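PDB 3LOT: 3-keto-5-aminohexanoate cleavage protein from Archaeoglobus fulgidus, which probably cleaves 3-keto-5-aminohexanoate or a related beta-keto acid, as a zinc-dependent member of the beta-keto acid cleavage enzymes with a TIM-barrel fold. Local coordinates for residues Y141-M144 / T145-I148. Sequence-based numbering, arbitrary orientation.
Sequences YLEM and TRDI
Y141 meets T145 twice as helix 137-144 runs out: the backbone Y141 O accepts a hydrogen bond from T145 N (3.3 Å), the i+4 spacing of an alpha-helix, and T145 CG2 sits 4.2 Å above one face of the Y141 ring, offset toward the rim. Y141 OH is hydrogen-bonded to T92 OG1, and the side chain of Y141 lies about 10 Å from the bound zinc ion. L142 O accepts a bond from T145 OG1 at 2.8 Å; chi1 of 71° swings that hydroxyl back over the preceding turn, and I123 N is its second partner. Next, E143 O takes R146 N at 3.1 Å, an i+3 bond. E143 and R146 also form a side-on salt bridge: R146 NH2 to E143 OE1 (2.9 Å, 171°) lies in the guanidinium plane, while R146 NE to E143 OE2 (2.9 Å) is tilted from it, the two planes standing 26° apart. M144 O takes D147 N, again i+3, at 3.1 Å, and M144 CB packs against I148 CD1 at 4.0 Å. R146 NH1 reaches E158 of the second subunit, so a methionine here would probably leave both carboxylates without their cationic mate. The chemistry implies that one guanidinium, shared between two acids, ties this helix end to the subunit interface.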
loop_
_atom_site.group_PDB
_atom_site.type_symbol
_atom_site.label_atom_id
_atom_site.label_comp_id
_atom_site.label_asym_id
_atom_site.label_seq_id
_atom_site.Cartn_x
_atom_site.Cartn_y
_atom_site.Cartn_z
ATOM N N TYR D 141 33.408 1.365 20.252
ATOM C CA TYR D 141 31.960 1.428 20.363
ATOM C C TYR D 141 31.252 1.072 19.055
ATOM O O TYR D 141 30.313 0.259 19.015
ATOM C CB TYR D 141 31.548 2.827 20.819
ATOM C CG TYR D 141 30.083 3.102 20.720
ATOM C CD1 TYR D 141 29.157 2.366 21.462
ATOM C CD2 TYR D 141 29.614 4.097 19.886
ATOM C CE1 TYR D 141 27.787 2.629 21.371
ATOM C CE2 TYR D 141 28.263 4.366 19.779
ATOM C CZ TYR D 141 27.353 3.634 20.517
ATOM O OH TYR D 141 26.009 3.924 20.389
ATOM N N LEU D 142 31.704 1.674 17.970
ATOM C CA LEU D 142 31.060 1.463 16.693
ATOM C C LEU D 142 31.188 -0.033 16.263
ATOM O O LEU D 142 30.206 -0.646 15.836
ATOM C CB LEU D 142 31.669 2.406 15.641
ATOM C CG LEU D 142 31.569 3.927 15.867
ATOM C CD1 LEU D 142 32.311 4.618 14.720
ATOM C CD2 LEU D 142 30.102 4.406 15.959
ATOM N N GLU D 143 32.387 -0.594 16.394
ATOM C CA GLU D 143 32.618 -2.014 16.105
ATOM C C GLU D 143 31.762 -2.955 16.930
ATOM O O GLU D 143 31.236 -3.948 16.408
ATOM C CB GLU D 143 34.076 -2.382 16.339
ATOM C CG GLU D 143 34.403 -3.859 16.094
ATOM C CD GLU D 143 33.938 -4.400 14.722
ATOM O OE1 GLU D 143 33.887 -3.639 13.714
ATOM O OE2 GLU D 143 33.578 -5.607 14.677
HETATM N N MSE D 144 31.649 -2.661 18.227
HETATM C CA MSE D 144 30.889 -3.521 19.100
HETATM C C MSE D 144 29.425 -3.591 18.799
HETATM O O MSE D 144 28.815 -4.634 19.058
HETATM C CB MSE D 144 31.156 -3.182 20.560
HETATM C CG MSE D 144 32.507 -3.763 20.919
HETATM SE SE MSE D 144 33.108 -3.274 22.661
HETATM C CE MSE D 144 35.001 -3.946 22.683
ATOM N N THR D 145 28.846 -2.543 18.214
ATOM C CA THR D 145 27.432 -2.648 17.762
ATOM C C THR D 145 27.149 -3.757 16.695
ATOM O O THR D 145 25.961 -4.156 16.473
ATOM C CB THR D 145 26.870 -1.278 17.280
ATOM O OG1 THR D 145 27.468 -0.890 16.016
ATOM C CG2 THR D 145 27.134 -0.198 18.377
ATOM N N ARG D 146 28.201 -4.264 16.049
ATOM C CA ARG D 146 28.047 -5.381 15.097
ATOM C C ARG D 146 27.496 -6.633 15.798
ATOM O O ARG D 146 26.874 -7.505 15.153
ATOM C CB ARG D 146 29.371 -5.707 14.433
ATOM C CG ARG D 146 29.343 -6.607 13.197
ATOM C CD ARG D 146 30.741 -7.187 12.876
ATOM N NE ARG D 146 31.697 -6.128 12.556
ATOM C CZ ARG D 146 31.961 -5.637 11.338
ATOM N NH1 ARG D 146 31.431 -6.155 10.225
ATOM N NH2 ARG D 146 32.824 -4.630 11.215
ATOM N N ASP D 147 27.726 -6.747 17.095
ATOM C CA ASP D 147 27.287 -7.926 17.818
ATOM C C ASP D 147 26.590 -7.611 19.141
ATOM O O ASP D 147 26.711 -8.391 20.121
ATOM C CB ASP D 147 28.500 -8.794 18.060
ATOM C CG ASP D 147 28.158 -10.189 18.614
ATOM O OD1 ASP D 147 27.193 -10.877 18.180
ATOM O OD2 ASP D 147 28.951 -10.615 19.455
ATOM N N ILE D 148 25.897 -6.476 19.208
ATOM C CA ILE D 148 25.133 -6.169 20.414
ATOM C C ILE D 148 23.644 -6.070 20.073
ATOM O O ILE D 148 23.263 -5.331 19.195
ATOM C CB ILE D 148 25.662 -4.908 21.141
ATOM C CG1 ILE D 148 26.907 -5.294 21.931
ATOM C CG2 ILE D 148 24.649 -4.360 22.119
ATOM C CD1 ILE D 148 27.775 -4.145 22.431
#